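Local coordinates for cellulase (Bacillus sp. BG-CS10, PDB 5E09), which hydrolyses internal beta-1,4-glucosidic bonds of cellulose, probably helped by a carbohydrate-binding module of family 46 at the end of the chain, at residues R506-L512 and Y524-G530; F453-V458 and F486-Y490; F470-Q474 and A500-V505. One frame throughout, in Å; residues are numbered along the deposited sequence.

How the interactions relate
All three contacts lie in the C-terminal carbohydrate-binding domain. Interaction 2 opens at 453-458, the turn leading into strand 458-465; interaction 3 opens at 470-474, in the loop after that strand. Interaction 2 then closes at 486-490 and interaction 3 at 500-505, so the two cross. Interaction 1 follows in series: 506-512 pairs with 524-530 across a beta hairpin. Interactions 1 and 3 touch, since Lys528 NZ reaches Val505 O and Leu526 packs on Phe502. Interaction 2 lies apart, its centre about 21 Å from the centre of each of the others, where it ties a turn to an outermost strand of the same sheet.

Interaction 1: residues R506-L512 and Y524-G530; sequences RDDDIHL and YTLSKNG
The beta hairpin of strands 509-516 and 521-529, in the antiparallel sheet of the carbohydrate-binding domain, joins Ile510 to Leu526 and Leu512 to Tyr524 as hydrogen-bonded pairs. Ile510 N gives to Leu526 O at 2.8 Å, and Leu526 N returns a nearly straight bond to Ile510 O (176°). On the face carrying these four residues, Leu512 CD1 meets Leu526 CD1 at 3.7 Å, branched methyls suiting a buried layer that Phe447 extends. On the other face Asp509 stands beside Ser527, whose OG donates to Asp509 OD1 at 2.9 Å from above the carboxylate plane, a short polar match for a partly exposed surface. At the open end of the hairpin, away from its turn, Asp507 OD1, just before the first strand, takes two donors from opposite faces of its carboxylate: Lys528 NZ at 3.0 Å, in a salt bridge, and Gly530 N at 3.1 Å. Lys528 is extended until its last torsion, where a bend (chi4 -71°) brings the ammonium to Asp507 and also to Val505 O. The single oxygen thus pins both a lysine charge and the backbone at this open end, and the ammonium probably steadies the negative charge of Asp507.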
ATOM      1  N   ARG A 506      30.391  -1.687  11.145  1.00 40.59           N
ATOM      2  CA  ARG A 506      31.820  -1.677  11.415  1.00 45.02           C
ATOM      3  C   ARG A 506      32.407  -3.071  11.169  1.00 56.02           C
ATOM      4  O   ARG A 506      31.665  -4.047  11.024  1.00 46.92           O
ATOM      5  CB  ARG A 506      32.083  -1.255  12.863  1.00 42.22           C
ATOM      6  CG  ARG A 506      32.014  -2.456  13.781  1.00 51.00           C
ATOM      7  CD  ARG A 506      31.969  -2.192  15.281  1.00 56.12           C
ATOM      8  NE  ARG A 506      31.074  -1.126  15.700  1.00 54.91           N
ATOM      9  CZ  ARG A 506      30.549  -1.057  16.919  1.00 52.09           C
ATOM     10  NH1 ARG A 506      30.796  -2.015  17.804  1.00 47.30           N
ATOM     11  NH2 ARG A 506      29.745  -0.055  17.241  1.00 67.22           N
ATOM     12  N   ASP A 507      33.734  -3.164  11.135  1.00 58.30           N
ATOM     13  CA  ASP A 507      34.416  -4.456  11.115  1.00 54.41           C
ATOM     14  C   ASP A 507      34.373  -5.076  12.505  1.00 51.07           C
ATOM     15  O   ASP A 507      35.057  -4.615  13.417  1.00 60.01           O
ATOM     16  CB  ASP A 507      35.869  -4.311  10.656  1.00 55.33           C
ATOM     17  CG  ASP A 507      35.988  -3.715   9.268  1.00 63.76           C
ATOM     18  OD1 ASP A 507      35.313  -4.217   8.341  1.00 50.00           O
ATOM     19  OD2 ASP A 507      36.762  -2.746   9.106  1.00 73.21           O
ATOM     20  N   ASP A 508      33.577  -6.125  12.660  1.00 46.80           N
ATOM     21  CA  ASP A 508      33.296  -6.680  13.974  1.00 48.30           C
ATOM     22  C   ASP A 508      32.534  -7.986  13.845  1.00 57.68           C
ATOM     23  O   ASP A 508      32.201  -8.420  12.742  1.00 48.90           O
ATOM     24  CB  ASP A 508      32.479  -5.685  14.801  1.00 49.62           C
ATOM     25  CG  ASP A 508      32.627  -5.887  16.297  1.00 58.84           C
ATOM     26  OD1 ASP A 508      33.131  -6.950  16.715  1.00 69.01           O
ATOM     27  OD2 ASP A 508      32.222  -4.977  17.057  1.00 69.54           O
ATOM     28  N   ASP A 509      32.264  -8.611  14.983  1.00 63.91           N
ATOM     29  CA  ASP A 509      31.320  -9.711  15.039  1.00 51.55           C
ATOM     30  C   ASP A 509      29.922  -9.129  15.119  1.00 42.95           C
ATOM     31  O   ASP A 509      29.672  -8.179  15.862  1.00 47.32           O
ATOM     32  CB  ASP A 509      31.604 -10.617  16.234  1.00 53.28           C
ATOM     33  CG  ASP A 509      32.653 -11.658  15.929  1.00 57.50           C
ATOM     34  OD1 ASP A 509      33.324 -11.524  14.885  1.00 57.59           O
ATOM     35  OD2 ASP A 509      32.811 -12.604  16.728  1.00 81.79           O
ATOM     36  N   ILE A 510      29.022  -9.685  14.324  1.00 39.56           N
ATOM     37  CA  ILE A 510      27.632  -9.265  14.313  1.00 53.42           C
ATOM     38  C   ILE A 510      26.748 -10.463  14.629  1.00 48.55           C
ATOM     39  O   ILE A 510      26.776 -11.464  13.927  1.00 44.84           O
ATOM     40  CB  ILE A 510      27.233  -8.658  12.955  1.00 38.36           C
ATOM     41  CG1 ILE A 510      28.175  -7.508  12.592  1.00 42.63           C
ATOM     42  CG2 ILE A 510      25.793  -8.185  12.985  1.00 42.85           C
ATOM     43  CD1 ILE A 510      28.285  -7.248  11.105  1.00 43.51           C
ATOM     44  N   HIS A 511      25.991 -10.367  15.712  1.00 51.95           N
ATOM     45  CA  HIS A 511      25.035 -11.398  16.078  1.00 46.23           C
ATOM     46  C   HIS A 511      23.688 -11.105  15.431  1.00 35.48           C
ATOM     47  O   HIS A 511      23.066 -10.072  15.701  1.00 44.92           O
ATOM     48  CB  HIS A 511      24.897 -11.494  17.601  1.00 42.40           C
ATOM     49  CG  HIS A 511      26.133 -11.988  18.289  1.00 46.29           C
ATOM     50  ND1 HIS A 511      27.321 -11.292  18.279  1.00 58.78           N
ATOM     51  CD2 HIS A 511      26.366 -13.118  18.999  1.00 65.78           C
ATOM     52  CE1 HIS A 511      28.232 -11.966  18.957  1.00 64.72           C
ATOM     53  NE2 HIS A 511      27.678 -13.078  19.406  1.00 66.34           N
ATOM     54  N   LEU A 512      23.265 -12.011  14.557  1.00 32.41           N
ATOM     55  CA  LEU A 512      21.952 -11.959  13.932  1.00 39.63           C
ATOM     56  C   LEU A 512      20.998 -12.914  14.637  1.00 46.92           C
ATOM     57  O   LEU A 512      21.364 -14.049  14.981  1.00 42.22           O
ATOM     58  CB  LEU A 512      22.022 -12.312  12.438  1.00 33.47           C
ATOM     59  CG  LEU A 512      23.062 -11.633  11.542  1.00 42.00           C
ATOM     60  CD1 LEU A 512      23.030 -12.229  10.138  1.00 33.84           C
ATOM     61  CD2 LEU A 512      22.854 -10.129  11.494  1.00 34.33           C
ATOM     62  N   TYR A 524      22.774 -16.570  14.578  1.00 45.86           N
ATOM     63  CA  TYR A 524      23.790 -16.700  13.542  1.00 37.81           C
ATOM     64  C   TYR A 524      24.850 -15.621  13.730  1.00 42.91           C
ATOM     65  O   TYR A 524      24.538 -14.526  14.179  1.00 38.43           O
ATOM     66  CB  TYR A 524      23.152 -16.591  12.158  1.00 39.16           C
ATOM     67  CG  TYR A 524      24.007 -17.103  11.021  1.00 43.46           C
ATOM     68  CD1 TYR A 524      24.083 -18.463  10.739  1.00 44.15           C
ATOM     69  CD2 TYR A 524      24.724 -16.226  10.218  1.00 44.36           C
ATOM     70  CE1 TYR A 524      24.853 -18.932   9.695  1.00 44.49           C
ATOM     71  CE2 TYR A 524      25.497 -16.687   9.169  1.00 37.38           C
ATOM     72  CZ  TYR A 524      25.559 -18.038   8.913  1.00 42.58           C
ATOM     73  OH  TYR A 524      26.325 -18.495   7.867  1.00 37.20           O
ATOM     74  N   THR A 525      26.100 -15.909  13.389  1.00 33.86           N
ATOM     75  CA  THR A 525      27.153 -14.932  13.645  1.00 46.65           C
ATOM     76  C   THR A 525      27.921 -14.566  12.381  1.00 39.71           C
ATOM     77  O   THR A 525      28.341 -15.437  11.631  1.00 39.84           O
ATOM     78  CB  THR A 525      28.145 -15.447  14.720  1.00 51.50           C
ATOM     79  OG1 THR A 525      27.425 -15.772  15.914  1.00 47.38           O
ATOM     80  CG2 THR A 525      29.192 -14.386  15.046  1.00 43.44           C
ATOM     81  N   LEU A 526      28.083 -13.271  12.143  1.00 34.06           N
ATOM     82  CA  LEU A 526      28.897 -12.789  11.032  1.00 47.26           C
ATOM     83  C   LEU A 526      30.212 -12.213  11.545  1.00 53.44           C
ATOM     84  O   LEU A 526      30.255 -11.575  12.589  1.00 43.42           O
ATOM     85  CB  LEU A 526      28.152 -11.725  10.221  1.00 40.85           C
ATOM     86  CG  LEU A 526      26.760 -12.054   9.671  1.00 47.07           C
ATOM     87  CD1 LEU A 526      26.223 -10.888   8.850  1.00 32.56           C
ATOM     88  CD2 LEU A 526      26.788 -13.327   8.845  1.00 41.01           C
ATOM     89  N   SER A 527      31.287 -12.459  10.815  1.00 45.08           N
ATOM     90  CA  SER A 527      32.533 -11.742  11.022  1.00 50.34           C
ATOM     91  C   SER A 527      32.812 -10.966   9.750  1.00 37.03           C
ATOM     92  O   SER A 527      33.042 -11.555   8.694  1.00 51.41           O
ATOM     93  CB  SER A 527      33.682 -12.696  11.357  1.00 48.99           C
ATOM     94  OG  SER A 527      33.478 -13.308  12.617  1.00 48.24           O
ATOM     95  N   LYS A 528      32.748  -9.645   9.848  1.00 40.76           N
ATOM     96  CA  LYS A 528      33.004  -8.776   8.706  1.00 44.06           C
ATOM     97  C   LYS A 528      34.369  -8.111   8.805  1.00 48.91           C
ATOM     98  O   LYS A 528      34.711  -7.504   9.822  1.00 48.16           O
ATOM     99  CB  LYS A 528      31.929  -7.694   8.574  1.00 37.81           C
ATOM    100  CG  LYS A 528      32.343  -6.593   7.601  1.00 45.79           C
ATOM    101  CD  LYS A 528      31.231  -5.618   7.302  1.00 49.29           C
ATOM    102  CE  LYS A 528      31.709  -4.469   6.416  1.00 51.40           C
ATOM    103  NZ  LYS A 528      32.610  -3.522   7.134  1.00 59.31           N
ATOM    104  N   ASN A 529      35.140  -8.230   7.732  1.00 47.98           N
ATOM    105  CA  ASN A 529      36.404  -7.527   7.600  1.00 46.46           C
ATOM    106  C   ASN A 529      36.587  -7.059   6.161  1.00 52.77           C
ATOM    107  O   ASN A 529      36.661  -7.875   5.231  1.00 54.60           O
ATOM    108  CB  ASN A 529      37.559  -8.416   8.039  1.00 49.12           C
ATOM    109  CG  ASN A 529      38.803  -7.627   8.350  1.00 47.51           C
ATOM    110  OD1 ASN A 529      39.760  -7.644   7.590  1.00 46.21           O
ATOM    111  ND2 ASN A 529      38.781  -6.900   9.457  1.00 62.83           N
ATOM    112  N   GLY A 530      36.630  -5.741   5.987  1.00 53.93           N
ATOM    113  CA  GLY A 530      36.675  -5.140   4.668  1.00 46.88           C
ATOM    114  C   GLY A 530      35.477  -5.566   3.850  1.00 47.05           C
ATOM    115  O   GLY A 530      34.335  -5.409   4.275  1.00 59.14           O
TER

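Interaction 2: residues F453-V458 and F486-Y490; sequences FNGDSV and FSPVY
Tyr490 lays the CD1-CE1 edge of its ring on one face of Phe453, and this aromatic pair carries most of the contact between the 453-456 turn and the end of strand 486-489. The ring centres are 4.5 Å apart and the planes meet at 53°, a tilted edge-to-face stack. Tyr490 CD1 stands 3.5 Å above the Phe453 ring plane, over its centre. CG of Phe453 lies anti to the carbonyl carbon (chi1 -69°), which brings its ring to Tyr490, the two side chains crossing at about a right angle. Phenylalanine suits the buried side of the pair, offering a broad apolar face, while tyrosine suits the exposed side because its far end is polar. That end reaches past Phe453 to the next part of the loop: Val458 N donates to Tyr490 OH at 2.9 Å, approaching at the ring's edge, near its plane. Were Phe453 replaced by an alanine, the edge of Tyr490 would probably lose the face it rests on and its ring be freer to swing off Val458 N. Val458 turns its side chain to the strand. Its CB packs on Pro488 CG at 3.6 Å, and CG1, placed anti to the backbone N (chi1 -179°), meets Phe486 CE2 at 3.9 Å. Phe486 in turn sets its ring edge-to-face with Phe482. At the start of the segment Asp456 N bonds to Phe453 O and closes a type I' beta turn, with Asn454 and Gly455 in its two middle places, residues that readily take positive phi. This turn lies between strands 447-452 and 458-465, consecutive in the chain but not adjacent in the domain's antiparallel sheet, so it is no hairpin turn; Tyr490, just past strand 486-489, joins it to that outermost strand.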
ATOM      1  N   PHE A 453      14.685 -23.876   5.661  1.00 40.17           N
ATOM      2  CA  PHE A 453      13.530 -23.201   6.236  1.00 32.78           C
ATOM      3  C   PHE A 453      12.579 -24.186   6.911  1.00 46.99           C
ATOM      4  O   PHE A 453      11.879 -23.830   7.869  1.00 38.58           O
ATOM      5  CB  PHE A 453      12.789 -22.398   5.160  1.00 45.43           C
ATOM      6  CG  PHE A 453      13.565 -21.206   4.653  1.00 50.84           C
ATOM      7  CD1 PHE A 453      13.719 -20.076   5.443  1.00 40.35           C
ATOM      8  CD2 PHE A 453      14.136 -21.216   3.392  1.00 44.73           C
ATOM      9  CE1 PHE A 453      14.429 -18.982   4.987  1.00 44.04           C
ATOM     10  CE2 PHE A 453      14.850 -20.123   2.926  1.00 41.21           C
ATOM     11  CZ  PHE A 453      14.997 -19.007   3.725  1.00 45.45           C
ATOM     12  N   ASN A 454      12.558 -25.417   6.406  1.00 32.34           N
ATOM     13  CA  ASN A 454      11.775 -26.490   7.010  1.00 40.00           C
ATOM     14  C   ASN A 454      10.308 -26.126   7.250  1.00 36.20           C
ATOM     15  O   ASN A 454       9.774 -26.360   8.332  1.00 43.02           O
ATOM     16  CB  ASN A 454      12.424 -26.917   8.331  1.00 34.58           C
ATOM     17  CG  ASN A 454      13.778 -27.555   8.124  1.00 40.74           C
ATOM     18  OD1 ASN A 454      14.051 -28.103   7.056  1.00 41.94           O
ATOM     19  ND2 ASN A 454      14.636 -27.495   9.142  1.00 40.69           N
ATOM     20  N   GLY A 455       9.668 -25.538   6.245  1.00 41.63           N
ATOM     21  CA  GLY A 455       8.260 -25.188   6.339  1.00 39.70           C
ATOM     22  C   GLY A 455       7.968 -23.928   7.136  1.00 41.02           C
ATOM     23  O   GLY A 455       6.813 -23.552   7.311  1.00 43.18           O
ATOM     24  N   ASP A 456       9.011 -23.263   7.615  1.00 44.92           N
ATOM     25  CA  ASP A 456       8.827 -22.059   8.418  1.00 40.46           C
ATOM     26  C   ASP A 456       9.082 -20.808   7.569  1.00 40.61           C
ATOM     27  O   ASP A 456       9.578 -20.911   6.450  1.00 49.59           O
ATOM     28  CB  ASP A 456       9.754 -22.093   9.633  1.00 37.73           C
ATOM     29  CG  ASP A 456       9.159 -21.406  10.839  1.00 45.37           C
ATOM     30  OD1 ASP A 456       8.236 -20.580  10.663  1.00 38.91           O
ATOM     31  OD2 ASP A 456       9.626 -21.687  11.963  1.00 40.66           O
ATOM     32  N   SER A 457       8.735 -19.633   8.086  1.00 35.77           N
ATOM     33  CA  SER A 457       8.941 -18.399   7.332  1.00 35.29           C
ATOM     34  C   SER A 457       9.502 -17.281   8.210  1.00 49.68           C
ATOM     35  O   SER A 457       9.097 -17.118   9.364  1.00 36.43           O
ATOM     36  CB  SER A 457       7.633 -17.946   6.661  1.00 35.30           C
ATOM     37  OG  SER A 457       6.589 -17.750   7.598  1.00 44.18           O
ATOM     38  N   VAL A 458      10.448 -16.526   7.651  1.00 37.14           N
ATOM     39  CA  VAL A 458      11.115 -15.456   8.381  1.00 27.94           C
ATOM     40  C   VAL A 458      10.209 -14.243   8.549  1.00 36.83           C
ATOM     41  O   VAL A 458       9.719 -13.672   7.573  1.00 33.79           O
ATOM     42  CB  VAL A 458      12.412 -15.011   7.677  1.00 33.75           C
ATOM     43  CG1 VAL A 458      13.094 -13.917   8.471  1.00 26.48           C
ATOM     44  CG2 VAL A 458      13.346 -16.196   7.494  1.00 43.92           C
ATOM     45  N   PHE A 486      17.902  -7.505   4.375  1.00 41.71           N
ATOM     46  CA  PHE A 486      17.990  -8.955   4.251  1.00 31.78           C
ATOM     47  C   PHE A 486      16.804  -9.472   3.464  1.00 35.53           C
ATOM     48  O   PHE A 486      15.798  -8.786   3.341  1.00 44.56           O
ATOM     49  CB  PHE A 486      18.036  -9.623   5.626  1.00 34.74           C
ATOM     50  CG  PHE A 486      16.719  -9.606   6.353  1.00 35.90           C
ATOM     51  CD1 PHE A 486      16.344  -8.506   7.107  1.00 38.06           C
ATOM     52  CD2 PHE A 486      15.859 -10.694   6.286  1.00 36.10           C
ATOM     53  CE1 PHE A 486      15.127  -8.488   7.780  1.00 41.48           C
ATOM     54  CE2 PHE A 486      14.643 -10.681   6.951  1.00 39.00           C
ATOM     55  CZ  PHE A 486      14.278  -9.578   7.702  1.00 36.30           C
ATOM     56  N   SER A 487      16.904 -10.689   2.948  1.00 46.97           N
ATOM     57  CA  SER A 487      15.812 -11.230   2.152  1.00 49.77           C
ATOM     58  C   SER A 487      15.772 -12.756   2.164  1.00 42.85           C
ATOM     59  O   SER A 487      16.711 -13.411   1.718  1.00 41.82           O
ATOM     60  CB  SER A 487      15.919 -10.720   0.712  1.00 40.72           C
ATOM     61  OG  SER A 487      14.696 -10.900   0.024  1.00 58.01           O
ATOM     62  N   PRO A 488      14.686 -13.328   2.697  1.00 39.16           N
ATOM     63  CA  PRO A 488      14.464 -14.768   2.556  1.00 39.95           C
ATOM     64  C   PRO A 488      14.155 -15.130   1.105  1.00 50.94           C
ATOM     65  O   PRO A 488      13.191 -14.613   0.538  1.00 51.65           O
ATOM     66  CB  PRO A 488      13.251 -15.038   3.449  1.00 40.72           C
ATOM     67  CG  PRO A 488      13.141 -13.846   4.340  1.00 43.67           C
ATOM     68  CD  PRO A 488      13.694 -12.694   3.577  1.00 34.97           C
ATOM     69  N   VAL A 489      14.982 -15.986   0.517  1.00 35.36           N
ATOM     70  CA  VAL A 489      14.739 -16.534  -0.810  1.00 45.30           C
ATOM     71  C   VAL A 489      14.433 -18.024  -0.661  1.00 45.45           C
ATOM     72  O   VAL A 489      15.352 -18.859  -0.551  1.00 44.36           O
ATOM     73  CB  VAL A 489      15.950 -16.329  -1.755  1.00 54.80           C
ATOM     74  CG1 VAL A 489      15.532 -16.527  -3.203  1.00 46.08           C
ATOM     75  CG2 VAL A 489      16.564 -14.949  -1.555  1.00 38.38           C
ATOM     76  N   TYR A 490      13.141 -18.344  -0.634  1.00 41.54           N
ATOM     77  CA  TYR A 490      12.679 -19.693  -0.315  1.00 49.06           C
ATOM     78  C   TYR A 490      12.950 -20.673  -1.448  1.00 46.44           C
ATOM     79  O   TYR A 490      13.358 -21.809  -1.208  1.00 55.08           O
ATOM     80  CB  TYR A 490      11.183 -19.678   0.032  1.00 42.47           C
ATOM     81  CG  TYR A 490      10.886 -18.884   1.281  1.00 36.97           C
ATOM     82  CD1 TYR A 490      11.171 -19.404   2.535  1.00 38.82           C
ATOM     83  CD2 TYR A 490      10.340 -17.609   1.208  1.00 36.61           C
ATOM     84  CE1 TYR A 490      10.919 -18.683   3.683  1.00 42.61           C
ATOM     85  CE2 TYR A 490      10.084 -16.875   2.349  1.00 34.73           C
ATOM     86  CZ  TYR A 490      10.375 -17.418   3.586  1.00 51.31           C
ATOM     87  OH  TYR A 490      10.125 -16.699   4.733  1.00 42.56           O
TER

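Interaction 3: residues F470-Q474 and A500-V505; sequences FAGPQ and AFFNEV
Gly472 fits close against Phe501 and Val505 because it has no side chain: a beta carbon would lie about 2.8 Å from Phe501 CE1, a clash, and the positive phi of 86° is also easiest for glycine. Val505 CG1 sits 3.4 Å from Gly472 N, and the same methyl lies over one face of the Phe501 ring, toward its rim. Phe501 itself has CG anti to the backbone N (chi1 173°), which carries the ring from the helix to the loop, where its CD1 meets Pro473 CD at 4.0 Å and the two side chains cross at about a right angle. Ala471, a small residue beside the valine, adds its CB at 4.2 Å from Val505 CG1. Tyr465 and Ala463 of strand 458-465 take up further sides of this buried cluster. No direct hydrogen bond joins the two segments; instead one water accepts from Gly472 N at 3.0 Å and donates to Glu504 O at 2.9 Å, bridging the two backbones. In the fold, the cluster is the join between the long loop that follows strand 458-465 and the short helix 499-502, the connection that leads into strand 509-516 of the domain's antiparallel sheet. Proline suits the loop here, since its ring is apolar and stiffens the loop beside the helix. The looser side of the contact rests on exposed Glu504. Its chain is extended beyond CG and carries the carboxylate over Pro473, OE1 coming 3.6 Å from Pro473 CA. This is a van der Waals approach: the carboxylate end itself lies across the proline ring, while the residue as a whole stays exposed, as suits a long acid at the surface.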
ATOM      1  N   PHE A 470      23.405  -1.906  18.751  1.00 48.01           N
ATOM      2  CA  PHE A 470      22.626  -2.156  17.534  1.00 43.70           C
ATOM      3  C   PHE A 470      23.453  -1.946  16.268  1.00 50.46           C
ATOM      4  O   PHE A 470      24.054  -0.889  16.080  1.00 55.56           O
ATOM      5  CB  PHE A 470      21.390  -1.257  17.485  1.00 46.26           C
ATOM      6  CG  PHE A 470      20.437  -1.462  18.631  1.00 39.00           C
ATOM      7  CD1 PHE A 470      20.467  -2.624  19.380  1.00 40.89           C
ATOM      8  CD2 PHE A 470      19.505  -0.487  18.954  1.00 49.76           C
ATOM      9  CE1 PHE A 470      19.589  -2.810  20.435  1.00 46.46           C
ATOM     10  CE2 PHE A 470      18.622  -0.666  20.006  1.00 42.26           C
ATOM     11  CZ  PHE A 470      18.665  -1.830  20.747  1.00 45.84           C
ATOM     12  N   ALA A 471      23.471  -2.953  15.400  1.00 39.10           N
ATOM     13  CA  ALA A 471      24.244  -2.888  14.162  1.00 50.89           C
ATOM     14  C   ALA A 471      23.363  -2.585  12.954  1.00 46.70           C
ATOM     15  O   ALA A 471      22.172  -2.886  12.963  1.00 52.38           O
ATOM     16  CB  ALA A 471      24.999  -4.200  13.942  1.00 41.92           C
ATOM     17  N   GLY A 472      23.958  -1.991  11.921  1.00 51.55           N
ATOM     18  CA  GLY A 472      23.292  -1.807  10.639  1.00 39.29           C
ATOM     19  C   GLY A 472      22.432  -0.564  10.523  1.00 40.87           C
ATOM     20  O   GLY A 472      22.390   0.248  11.442  1.00 49.43           O
ATOM     21  N   PRO A 473      21.741  -0.411   9.381  1.00 43.84           N
ATOM     22  CA  PRO A 473      20.812   0.694   9.112  1.00 45.80           C
ATOM     23  C   PRO A 473      19.740   0.829  10.192  1.00 51.64           C
ATOM     24  O   PRO A 473      19.408  -0.165  10.841  1.00 44.43           O
ATOM     25  CB  PRO A 473      20.191   0.305   7.770  1.00 42.60           C
ATOM     26  CG  PRO A 473      21.235  -0.505   7.110  1.00 40.80           C
ATOM     27  CD  PRO A 473      21.871  -1.302   8.215  1.00 47.47           C
ATOM     28  N   GLN A 474      19.218   2.042  10.366  1.00 45.63           N
ATOM     29  CA  GLN A 474      18.287   2.365  11.444  1.00 46.23           C
ATOM     30  C   GLN A 474      18.843   1.904  12.781  1.00 54.69           C
ATOM     31  O   GLN A 474      18.267   1.043  13.451  1.00 57.90           O
ATOM     32  CB  GLN A 474      16.908   1.743  11.191  1.00 59.97           C
ATOM     33  CG  GLN A 474      16.296   2.120   9.848  1.00 50.07           C
ATOM     34  CD  GLN A 474      16.112   3.621   9.676  1.00 77.44           C
ATOM     35  OE1 GLN A 474      16.065   4.376  10.650  1.00 72.58           O
ATOM     36  NE2 GLN A 474      16.013   4.061   8.427  1.00 82.18           N
ATOM     37  N   ALA A 500      23.570  -3.042   1.229  1.00 47.66           N
ATOM     38  CA  ALA A 500      23.092  -1.920   2.033  1.00 37.29           C
ATOM     39  C   ALA A 500      23.275  -2.173   3.533  1.00 43.57           C
ATOM     40  O   ALA A 500      23.611  -1.257   4.285  1.00 49.68           O
ATOM     41  CB  ALA A 500      21.630  -1.624   1.716  1.00 33.54           C
ATOM     42  N   PHE A 501      23.063  -3.408   3.976  1.00 42.38           N
ATOM     43  CA  PHE A 501      23.294  -3.730   5.381  1.00 38.24           C
ATOM     44  C   PHE A 501      24.776  -3.608   5.722  1.00 41.80           C
ATOM     45  O   PHE A 501      25.145  -2.984   6.717  1.00 41.83           O
ATOM     46  CB  PHE A 501      22.799  -5.137   5.718  1.00 40.38           C
ATOM     47  CG  PHE A 501      23.159  -5.596   7.114  1.00 40.88           C
ATOM     48  CD1 PHE A 501      22.381  -5.227   8.203  1.00 34.35           C
ATOM     49  CD2 PHE A 501      24.266  -6.402   7.333  1.00 32.41           C
ATOM     50  CE1 PHE A 501      22.702  -5.648   9.482  1.00 35.74           C
ATOM     51  CE2 PHE A 501      24.592  -6.830   8.614  1.00 43.50           C
ATOM     52  CZ  PHE A 501      23.810  -6.449   9.690  1.00 30.95           C
ATOM     53  N   PHE A 502      25.625  -4.197   4.889  1.00 31.11           N
ATOM     54  CA  PHE A 502      27.052  -4.229   5.192  1.00 53.45           C
ATOM     55  C   PHE A 502      27.730  -2.861   5.080  1.00 46.65           C
ATOM     56  O   PHE A 502      28.694  -2.594   5.796  1.00 51.57           O
ATOM     57  CB  PHE A 502      27.762  -5.239   4.291  1.00 43.87           C
ATOM     58  CG  PHE A 502      27.474  -6.663   4.650  1.00 37.29           C
ATOM     59  CD1 PHE A 502      27.792  -7.150   5.907  1.00 40.84           C
ATOM     60  CD2 PHE A 502      26.890  -7.519   3.733  1.00 37.86           C
ATOM     61  CE1 PHE A 502      27.526  -8.467   6.243  1.00 38.61           C
ATOM     62  CE2 PHE A 502      26.631  -8.831   4.058  1.00 36.10           C
ATOM     63  CZ  PHE A 502      26.949  -9.307   5.315  1.00 36.12           C
ATOM     64  N   ASN A 503      27.220  -1.993   4.208  1.00 51.77           N
ATOM     65  CA  ASN A 503      27.765  -0.643   4.068  1.00 50.89           C
ATOM     66  C   ASN A 503      27.635   0.182   5.346  1.00 52.05           C
ATOM     67  O   ASN A 503      28.245   1.241   5.465  1.00 55.77           O
ATOM     68  CB  ASN A 503      27.081   0.116   2.921  1.00 45.15           C
ATOM     69  CG  ASN A 503      27.432  -0.440   1.551  1.00 50.08           C
ATOM     70  OD1 ASN A 503      28.450  -1.113   1.372  1.00 51.89           O
ATOM     71  ND2 ASN A 503      26.579  -0.163   0.572  1.00 49.71           N
ATOM     72  N   GLU A 504      26.834  -0.289   6.299  1.00 43.72           N
ATOM     73  CA  GLU A 504      26.616   0.478   7.520  1.00 52.11           C
ATOM     74  C   GLU A 504      26.924  -0.326   8.777  1.00 39.95           C
ATOM     75  O   GLU A 504      26.321  -0.112   9.824  1.00 51.89           O
ATOM     76  CB  GLU A 504      25.177   1.015   7.564  1.00 42.72           C
ATOM     77  CG  GLU A 504      24.866   1.960   6.403  1.00 52.12           C
ATOM     78  CD  GLU A 504      23.485   2.595   6.484  1.00 68.98           C
ATOM     79  OE1 GLU A 504      23.101   3.065   7.578  1.00 56.75           O
ATOM     80  OE2 GLU A 504      22.786   2.626   5.445  1.00 66.69           O
ATOM     81  N   VAL A 505      27.872  -1.250   8.673  1.00 44.26           N
ATOM     82  CA  VAL A 505      28.363  -1.945   9.855  1.00 50.17           C
ATOM     83  C   VAL A 505      29.888  -1.885   9.932  1.00 51.55           C
ATOM     84  O   VAL A 505      30.584  -2.001   8.921  1.00 55.73           O
ATOM     85  CB  VAL A 505      27.897  -3.430   9.906  1.00 49.66           C
ATOM     86  CG1 VAL A 505      26.382  -3.517  10.007  1.00 49.91           C
ATOM     87  CG2 VAL A 505      28.375  -4.194   8.699  1.00 43.80           C
TER
HETATM   88  O   HOH W   1      26.039   0.033  12.714  1.00 48.10           O